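Local coordinates for protein CT_858 (Chlamydia trachomatis, PDB 3DOR), which probably acts as a secreted serine-type endopeptidase, a dimeric chlamydial protease that combines a PDZ-like domain with a peptidase family S41 domain, at residues V112-L117 with L168-P173; L86-Q91 with I103-S108; P360-K365 with F442-P447. All blocks are in the same frame, centred on the assembly; numbering follows the deposited sequence.

Contact 1: residues V112-L117 with L168-P173; sequences VGDELL and LKIRRP
E115 and R171 form an antiparallel hydrogen-bonded pair, E115 N to R171 O at 3.0 Å and R171 N to E115 O at 2.9 Å, while L116 faces I170 in the next, non-hydrogen-bonded pair; L117 N reaches K169 O at 2.6 Å. Past the end of the pairing, a water gives hydrogen bonds to both G113 O and R171 O. On the side of L116 and I170, the D114 carboxylate lies beside the R172 side chain. R172 NH1 approaches D114 OD1 to 2.7 Å and bonds D114 OD2 at 3.1 Å; D114 OD2 takes this bond on its syn side, a little out of the carboxylate plane but within the plane of the R172 guanidinium, the planes being 51° apart. R172 gets there by bending at chi2 (-57°). D114 OD1 also accepts from R111 N, and R172 NH1 donates to E109 O. The I170 CD1 methyl sits 3.3 Å from D114 OD1. On the other side, E115 OE1 and R171 NH2 make a long salt bridge of 3.4 Å whose hydrogen bond is weak, with L117 CD1 over one guanidinium face. D114–R172 is thus short and tied to the preceding loop, whereas E115–R171 probably adds mostly electrostatic attraction.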
loop_
_atom_site.group_PDB
_atom_site.type_symbol
_atom_site.label_atom_id
_atom_site.label_comp_id
_atom_site.label_asym_id
_atom_site.label_seq_id
_atom_site.Cartn_x
_atom_site.Cartn_y
_atom_site.Cartn_z
ATOM N N VAL B 112 -22.740 12.527 35.042
ATOM C CA VAL B 112 -21.777 13.467 34.486
ATOM C C VAL B 112 -21.492 14.394 35.660
ATOM O O VAL B 112 -22.418 14.807 36.356
ATOM C CB VAL B 112 -22.399 14.298 33.340
ATOM C CG1 VAL B 112 -21.550 15.534 33.063
ATOM C CG2 VAL B 112 -22.535 13.444 32.100
ATOM N N GLY B 113 -20.228 14.715 35.894
ATOM C CA GLY B 113 -19.901 15.593 37.000
ATOM C C GLY B 113 -19.260 14.864 38.173
ATOM O O GLY B 113 -18.670 15.501 39.051
ATOM N N ASP B 114 -19.397 13.540 38.198
ATOM C CA ASP B 114 -18.809 12.709 39.250
ATOM C C ASP B 114 -17.303 12.757 39.086
ATOM O O ASP B 114 -16.796 12.852 37.959
ATOM C CB ASP B 114 -19.232 11.246 39.101
ATOM C CG ASP B 114 -20.674 11.001 39.468
ATOM O OD1 ASP B 114 -21.185 9.916 39.104
ATOM O OD2 ASP B 114 -21.291 11.875 40.114
ATOM N N GLU B 115 -16.585 12.674 40.199
ATOM C CA GLU B 115 -15.134 12.674 40.141
ATOM C C GLU B 115 -14.697 11.222 40.251
ATOM O O GLU B 115 -15.191 10.488 41.113
ATOM C CB GLU B 115 -14.524 13.472 41.299
ATOM C CG GLU B 115 -13.017 13.643 41.145
ATOM C CD GLU B 115 -12.320 14.186 42.388
ATOM O OE1 GLU B 115 -13.002 14.706 43.297
ATOM O OE2 GLU B 115 -11.075 14.098 42.447
ATOM N N LEU B 116 -13.793 10.801 39.370
ATOM C CA LEU B 116 -13.290 9.439 39.407
ATOM C C LEU B 116 -12.143 9.425 40.406
ATOM O O LEU B 116 -11.173 10.174 40.260
ATOM C CB LEU B 116 -12.781 9.002 38.030
ATOM C CG LEU B 116 -12.135 7.611 37.978
ATOM C CD1 LEU B 116 -13.108 6.574 38.531
ATOM C CD2 LEU B 116 -11.748 7.268 36.542
ATOM N N LEU B 117 -12.256 8.577 41.422
ATOM C CA LEU B 117 -11.222 8.496 42.445
ATOM C C LEU B 117 -10.297 7.291 42.313
ATOM O O LEU B 117 -9.073 7.440 42.291
ATOM C CB LEU B 117 -11.862 8.492 43.837
ATOM C CG LEU B 117 -12.615 9.773 44.218
ATOM C CD1 LEU B 117 -13.243 9.598 45.596
ATOM C CD2 LEU B 117 -11.655 10.969 44.213
ATOM N N LEU B 168 -15.354 1.185 40.324
ATOM C CA LEU B 168 -14.964 2.568 40.119
ATOM C C LEU B 168 -15.394 3.363 41.343
ATOM O O LEU B 168 -16.581 3.413 41.664
ATOM C CB LEU B 168 -15.654 3.134 38.876
ATOM C CG LEU B 168 -15.490 2.361 37.565
ATOM C CD1 LEU B 168 -16.267 3.067 36.466
ATOM C CD2 LEU B 168 -14.023 2.266 37.199
ATOM N N LYS B 169 -14.437 3.959 42.046
ATOM C CA LYS B 169 -14.791 4.760 43.204
ATOM C C LYS B 169 -14.920 6.202 42.728
ATOM O O LYS B 169 -13.984 6.771 42.166
ATOM C CB LYS B 169 -13.730 4.676 44.300
ATOM C CG LYS B 169 -14.169 5.380 45.577
ATOM C CD LYS B 169 -13.096 5.340 46.666
ATOM C CE LYS B 169 -13.613 5.975 47.953
ATOM N NZ LYS B 169 -12.637 5.879 49.078
ATOM N N ILE B 170 -16.082 6.789 42.965
ATOM C CA ILE B 170 -16.344 8.151 42.540
ATOM C C ILE B 170 -16.796 9.026 43.702
ATOM O O ILE B 170 -17.166 8.526 44.769
ATOM C CB ILE B 170 -17.463 8.159 41.499
ATOM C CG1 ILE B 170 -18.755 7.649 42.152
ATOM C CG2 ILE B 170 -17.092 7.251 40.332
ATOM C CD1 ILE B 170 -20.000 7.838 41.326
ATOM N N ARG B 171 -16.750 10.337 43.499
ATOM C CA ARG B 171 -17.238 11.254 44.512
ATOM C C ARG B 171 -18.262 12.164 43.861
ATOM O O ARG B 171 -18.023 12.702 42.784
ATOM C CB ARG B 171 -16.123 12.107 45.119
ATOM C CG ARG B 171 -16.694 13.210 46.020
ATOM C CD ARG B 171 -15.757 13.606 47.137
ATOM N NE ARG B 171 -14.467 14.031 46.624
ATOM C CZ ARG B 171 -13.308 13.571 47.077
ATOM N NH1 ARG B 171 -13.299 12.671 48.060
ATOM N NH2 ARG B 171 -12.168 13.997 46.534
ATOM N N ARG B 172 -19.408 12.316 44.511
ATOM C CA ARG B 172 -20.468 13.168 43.998
ATOM C C ARG B 172 -20.066 14.605 44.235
ATOM O O ARG B 172 -19.225 14.889 45.096
ATOM C CB ARG B 172 -21.778 12.908 44.737
ATOM C CG ARG B 172 -22.269 11.479 44.676
ATOM C CD ARG B 172 -22.456 10.995 43.253
ATOM N NE ARG B 172 -23.339 9.835 43.233
ATOM C CZ ARG B 172 -23.639 9.131 42.148
ATOM N NH1 ARG B 172 -23.121 9.465 40.969
ATOM N NH2 ARG B 172 -24.462 8.091 42.250
ATOM N N PRO B 173 -20.660 15.537 43.478
ATOM C CA PRO B 173 -20.299 16.939 43.683
ATOM C C PRO B 173 -20.652 17.443 45.081
ATOM O O PRO B 173 -20.012 18.370 45.584
ATOM C CB PRO B 173 -21.052 17.672 42.566
ATOM C CG PRO B 173 -22.150 16.734 42.185
ATOM C CD PRO B 173 -21.515 15.376 42.293
HETATM O O HOH W 1 -17.872 15.752 41.786
#

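Contact 2: residues L86-Q91 with I103-S108; sequences LPYTVQ and IMTFSS
The last antiparallel pair between strands 83-92 and 98-103 of the PDZ-like domain, Y88 with I103, marks where the hairpin opens into a loop. Beyond it M104 N donates to P87 O at 2.9 Å. P87 is the centre of an inverse gamma turn, closed by Y88 N to L86 O. P87 CG meets T105 CB at 3.8 Å. On one side of the pairing, I103 CD1 comes up to the edge of the Y88 ring, in its plane, 3.5 Å from Y88 CD2; T105 CG2 approaches the same residue at its hydroxyl end. On the other side M104 folds back along the strand: bends at chi2 (77°) and chi3 bring M104 SD to 3.5 Å from P87 O and set M104 CE 3.3 Å from T89 OG1, the two side chains crossing at about a right angle. V182 of strand 177-187 touches both L86 and Y88, and a sulfate ion, probably from the crystallisation liquor, lies about 4 Å from the T105 side chain. This is the open end of a beta-hairpin, where the strands part after an antiparallel pair, within the curled antiparallel sheet of a PDZ-like fold.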
loop_
_atom_site.group_PDB
_atom_site.type_symbol
_atom_site.label_atom_id
_atom_site.label_comp_id
_atom_site.label_asym_id
_atom_site.label_seq_id
_atom_site.Cartn_x
_atom_site.Cartn_y
_atom_site.Cartn_z
ATOM N N LEU B 86 -15.213 0.219 28.412
ATOM C CA LEU B 86 -16.200 0.695 29.380
ATOM C C LEU B 86 -16.775 1.985 28.792
ATOM O O LEU B 86 -16.029 2.898 28.444
ATOM C CB LEU B 86 -15.552 0.952 30.740
ATOM C CG LEU B 86 -15.157 -0.351 31.452
ATOM C CD1 LEU B 86 -14.436 -0.062 32.764
ATOM C CD2 LEU B 86 -16.422 -1.173 31.690
ATOM N N PRO B 87 -18.113 2.075 28.677
ATOM C CA PRO B 87 -18.854 3.216 28.123
ATOM C C PRO B 87 -18.848 4.550 28.873
ATOM O O PRO B 87 -19.907 5.143 29.110
ATOM C CB PRO B 87 -20.261 2.658 27.976
ATOM C CG PRO B 87 -20.379 1.807 29.201
ATOM C CD PRO B 87 -19.045 1.078 29.239
ATOM N N TYR B 88 -17.664 5.029 29.232
ATOM C CA TYR B 88 -17.552 6.307 29.929
ATOM C C TYR B 88 -16.450 7.169 29.343
ATOM O O TYR B 88 -15.587 6.681 28.615
ATOM C CB TYR B 88 -17.270 6.092 31.410
ATOM C CG TYR B 88 -18.232 5.135 32.047
ATOM C CD1 TYR B 88 -17.926 3.777 32.149
ATOM C CD2 TYR B 88 -19.470 5.572 32.507
ATOM C CE1 TYR B 88 -18.838 2.875 32.694
ATOM C CE2 TYR B 88 -20.389 4.681 33.053
ATOM C CZ TYR B 88 -20.069 3.336 33.140
ATOM O OH TYR B 88 -20.992 2.454 33.643
ATOM N N THR B 89 -16.500 8.461 29.645
ATOM C CA THR B 89 -15.481 9.378 29.170
ATOM C C THR B 89 -15.123 10.327 30.301
ATOM O O THR B 89 -15.986 10.968 30.894
ATOM C CB THR B 89 -15.955 10.201 27.955
ATOM O OG1 THR B 89 -16.374 9.315 26.904
ATOM C CG2 THR B 89 -14.811 11.076 27.441
ATOM N N VAL B 90 -13.838 10.403 30.600
ATOM C CA VAL B 90 -13.352 11.266 31.658
ATOM C C VAL B 90 -12.514 12.400 31.074
ATOM O O VAL B 90 -11.979 12.282 29.970
ATOM C CB VAL B 90 -12.503 10.446 32.655
ATOM C CG1 VAL B 90 -11.745 11.364 33.600
ATOM C CG2 VAL B 90 -13.415 9.516 33.444
ATOM N N GLN B 91 -12.424 13.507 31.803
ATOM C CA GLN B 91 -11.626 14.643 31.370
ATOM C C GLN B 91 -10.926 15.208 32.605
ATOM O O GLN B 91 -11.553 15.425 33.649
ATOM C CB GLN B 91 -12.513 15.709 30.723
ATOM C CG GLN B 91 -11.750 16.811 30.003
ATOM C CD GLN B 91 -12.672 17.737 29.214
ATOM O OE1 GLN B 91 -12.215 18.584 28.438
ATOM N NE2 GLN B 91 -13.975 17.579 29.412
ATOM N N ILE B 103 -21.550 9.584 29.564
ATOM C CA ILE B 103 -22.013 8.252 29.932
ATOM C C ILE B 103 -22.693 7.685 28.688
ATOM O O ILE B 103 -23.622 8.296 28.154
ATOM C CB ILE B 103 -23.048 8.321 31.076
ATOM C CG1 ILE B 103 -22.494 9.141 32.248
ATOM C CG2 ILE B 103 -23.416 6.917 31.526
ATOM C CD1 ILE B 103 -21.193 8.622 32.812
ATOM N N MET B 104 -22.240 6.527 28.219
ATOM C CA MET B 104 -22.823 5.940 27.016
ATOM C C MET B 104 -23.493 4.581 27.215
ATOM O O MET B 104 -23.308 3.670 26.412
ATOM C CB MET B 104 -21.759 5.819 25.920
ATOM C CG MET B 104 -21.092 7.138 25.525
ATOM S SD MET B 104 -19.843 7.703 26.707
ATOM C CE MET B 104 -18.403 6.852 26.105
ATOM N N THR B 105 -24.275 4.450 28.278
ATOM C CA THR B 105 -24.978 3.204 28.556
ATOM C C THR B 105 -26.304 3.526 29.240
ATOM O O THR B 105 -26.552 4.678 29.587
ATOM C CB THR B 105 -24.138 2.274 29.453
ATOM O OG1 THR B 105 -24.876 1.077 29.714
ATOM C CG2 THR B 105 -23.792 2.956 30.757
ATOM N N PHE B 106 -27.153 2.515 29.426
ATOM C CA PHE B 106 -28.457 2.713 30.059
ATOM C C PHE B 106 -28.343 3.385 31.421
ATOM O O PHE B 106 -27.306 3.327 32.080
ATOM C CB PHE B 106 -29.191 1.375 30.205
ATOM C CG PHE B 106 -28.495 0.400 31.110
ATOM C CD1 PHE B 106 -28.716 0.414 32.486
ATOM C CD2 PHE B 106 -27.586 -0.512 30.589
ATOM C CE1 PHE B 106 -28.036 -0.473 33.330
ATOM C CE2 PHE B 106 -26.902 -1.399 31.419
ATOM C CZ PHE B 106 -27.125 -1.381 32.791
ATOM N N SER B 107 -29.438 4.010 31.834
ATOM C CA SER B 107 -29.528 4.735 33.095
ATOM C C SER B 107 -28.886 4.071 34.300
ATOM O O SER B 107 -29.529 3.270 34.976
ATOM C CB SER B 107 -30.995 5.008 33.416
ATOM O OG SER B 107 -31.741 3.802 33.482
ATOM N N SER B 108 -27.634 4.416 34.591
ATOM C CA SER B 108 -26.968 3.836 35.744
ATOM C C SER B 108 -26.496 4.889 36.752
ATOM O O SER B 108 -26.685 6.089 36.551
ATOM C CB SER B 108 -25.801 2.956 35.299
ATOM O OG SER B 108 -25.843 1.711 35.982
#

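Contact 3: residues P360-K365 with F442-P447; sequences PLELPK and FEKIHP
Three backbone hydrogen bonds join P360-K365 to F442-P447: L361 and I445 exchange a pair, L361 N to I445 O at 2.9 Å and I445 N to L361 O at 2.8 Å, and L363 N adds a third to E443 O at 3.1 Å. A CA-H...O contact from P360 CA to I445 O extends the pairing at one end. At the other, a water donates to L363 O and E443 O and accepts from K365 NZ. Among apolar contacts, the two L363 methyls divide between F442 and I445: L363 CD1 lies 3.9 Å from F442 CB, and L363 CD2 presses on I445 CD1 at 3.3 Å, closer than usual van der Waals contact, the two side chains crossing at about a right angle. Y350 of helix 346-354 touches both L363 and I445, and V475 of helix 468-478 touches L361 and L363. Of the charges, bends in both side chains bring E362 OE2 to 3.3 Å from K444 CE, but the salt bridge from E362 OE2 to K444 NZ is long, 3.9 Å. Here strand 444-445 pairs with strand 361-368, which also pairs with 507-518 in an antiparallel sheet of the peptidase family S41 region, its apolar face backed by helices.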
loop_
_atom_site.group_PDB
_atom_site.type_symbol
_atom_site.label_atom_id
_atom_site.label_comp_id
_atom_site.label_asym_id
_atom_site.label_seq_id
_atom_site.Cartn_x
_atom_site.Cartn_y
_atom_site.Cartn_z
ATOM N N PRO B 360 1.608 36.283 2.440
ATOM C CA PRO B 360 2.260 34.973 2.530
ATOM C C PRO B 360 2.651 34.612 3.963
ATOM O O PRO B 360 2.946 35.486 4.780
ATOM C CB PRO B 360 3.468 35.125 1.608
ATOM C CG PRO B 360 3.789 36.591 1.717
ATOM C CD PRO B 360 2.423 37.232 1.658
ATOM N N LEU B 361 2.639 33.317 4.259
ATOM C CA LEU B 361 2.994 32.826 5.586
ATOM C C LEU B 361 4.208 31.897 5.507
ATOM O O LEU B 361 4.174 30.887 4.813
ATOM C CB LEU B 361 1.809 32.068 6.200
ATOM C CG LEU B 361 0.485 32.831 6.346
ATOM C CD1 LEU B 361 -0.600 31.891 6.853
ATOM C CD2 LEU B 361 0.673 34.002 7.291
ATOM N N GLU B 362 5.277 32.247 6.217
ATOM C CA GLU B 362 6.485 31.428 6.235
ATOM C C GLU B 362 6.151 30.064 6.820
ATOM O O GLU B 362 5.399 29.973 7.781
ATOM C CB GLU B 362 7.566 32.091 7.093
ATOM C CG GLU B 362 8.581 32.900 6.313
ATOM C CD GLU B 362 9.434 32.032 5.407
ATOM O OE1 GLU B 362 10.036 31.064 5.917
ATOM O OE2 GLU B 362 9.503 32.317 4.191
ATOM N N LEU B 363 6.708 29.007 6.240
ATOM C CA LEU B 363 6.452 27.660 6.722
ATOM C C LEU B 363 7.680 27.041 7.358
ATOM O O LEU B 363 8.803 27.299 6.934
ATOM C CB LEU B 363 6.009 26.755 5.567
ATOM C CG LEU B 363 4.616 26.988 4.971
ATOM C CD1 LEU B 363 4.507 26.356 3.583
ATOM C CD2 LEU B 363 3.582 26.394 5.920
ATOM N N PRO B 364 7.484 26.230 8.405
ATOM C CA PRO B 364 8.633 25.588 9.039
ATOM C C PRO B 364 9.132 24.517 8.056
ATOM O O PRO B 364 8.338 23.938 7.308
ATOM C CB PRO B 364 8.035 24.985 10.309
ATOM C CG PRO B 364 6.599 24.770 9.955
ATOM C CD PRO B 364 6.256 26.008 9.186
ATOM N N LYS B 365 10.435 24.258 8.062
ATOM C CA LYS B 365 11.028 23.277 7.161
ATOM C C LYS B 365 11.222 21.952 7.870
ATOM O O LYS B 365 11.073 21.873 9.083
ATOM C CB LYS B 365 12.374 23.789 6.636
ATOM C CG LYS B 365 12.250 25.030 5.767
ATOM C CD LYS B 365 13.612 25.480 5.258
ATOM C CE LYS B 365 13.489 26.705 4.354
ATOM N NZ LYS B 365 12.951 27.883 5.093
ATOM N N PHE B 442 7.516 23.949 -0.640
ATOM C CA PHE B 442 6.788 25.183 -0.316
ATOM C C PHE B 442 7.449 25.967 0.821
ATOM O O PHE B 442 7.346 25.601 1.999
ATOM C CB PHE B 442 5.337 24.877 0.084
ATOM C CG PHE B 442 4.494 24.304 -1.028
ATOM C CD1 PHE B 442 5.084 23.735 -2.152
ATOM C CD2 PHE B 442 3.103 24.282 -0.918
ATOM C CE1 PHE B 442 4.306 23.148 -3.153
ATOM C CE2 PHE B 442 2.315 23.697 -1.912
ATOM C CZ PHE B 442 2.916 23.127 -3.034
ATOM N N GLU B 443 8.120 27.054 0.465
ATOM C CA GLU B 443 8.785 27.891 1.447
ATOM C C GLU B 443 7.752 28.656 2.246
ATOM O O GLU B 443 7.940 28.957 3.429
ATOM C CB GLU B 443 9.702 28.877 0.743
ATOM C CG GLU B 443 10.787 28.190 -0.043
ATOM C CD GLU B 443 12.159 28.676 0.346
ATOM O OE1 GLU B 443 12.457 29.860 0.072
ATOM O OE2 GLU B 443 12.930 27.878 0.929
ATOM N N LYS B 444 6.647 28.977 1.593
ATOM C CA LYS B 444 5.610 29.721 2.272
ATOM C C LYS B 444 4.260 29.477 1.653
ATOM O O LYS B 444 4.150 29.017 0.516
ATOM C CB LYS B 444 5.929 31.221 2.242
ATOM C CG LYS B 444 6.122 31.786 0.845
ATOM C CD LYS B 444 6.576 33.245 0.878
ATOM C CE LYS B 444 7.949 33.396 1.504
ATOM N NZ LYS B 444 8.490 34.784 1.356
ATOM N N ILE B 445 3.234 29.756 2.439
ATOM C CA ILE B 445 1.875 29.628 1.980
ATOM C C ILE B 445 1.541 30.934 1.299
ATOM O O ILE B 445 1.797 32.012 1.835
ATOM C CB ILE B 445 0.912 29.387 3.153
ATOM C CG1 ILE B 445 0.811 27.881 3.405
ATOM C CG2 ILE B 445 -0.448 29.986 2.841
ATOM C CD1 ILE B 445 0.714 27.521 4.831
ATOM N N HIS B 446 0.996 30.833 0.098
ATOM C CA HIS B 446 0.603 32.006 -0.656
ATOM C C HIS B 446 -0.900 32.101 -0.543
ATOM O O HIS B 446 -1.591 31.091 -0.591
ATOM C CB HIS B 446 1.062 31.849 -2.104
ATOM C CG HIS B 446 2.547 31.759 -2.228
ATOM N ND1 HIS B 446 3.360 32.874 -2.243
ATOM C CD2 HIS B 446 3.378 30.688 -2.231
ATOM C CE1 HIS B 446 4.624 32.491 -2.248
ATOM N NE2 HIS B 446 4.662 31.170 -2.239
ATOM N N PRO B 447 -1.428 33.319 -0.369
ATOM C CA PRO B 447 -2.875 33.506 -0.239
ATOM C C PRO B 447 -3.699 32.977 -1.400
ATOM O O PRO B 447 -3.328 33.138 -2.563
ATOM C CB PRO B 447 -3.022 35.017 -0.038
ATOM C CG PRO B 447 -1.750 35.589 -0.591
ATOM C CD PRO B 447 -0.702 34.594 -0.232
HETATM O O HOH W 2 10.158 27.635 4.620
#

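Contacts 1 and 2 belong to one curled antiparallel sheet of the PDZ-like domain, with centres about 12 Å apart. They touch directly where L116 CD2 of contact 1 packs 4.2 Å from V90 CG2 of contact 2, and strand 98-103 lies between their strands, paired with both 83-92 and 115-119. Contact 3 is in another sheet, in the peptidase S41 region, on the opposite side of the chain's centre. Its centre is about 47 Å from that of contact 1 and about 44 Å from that of contact 2, and its nearest atoms stay about 37 and 27 Å away. The three contacts follow in series along the chain.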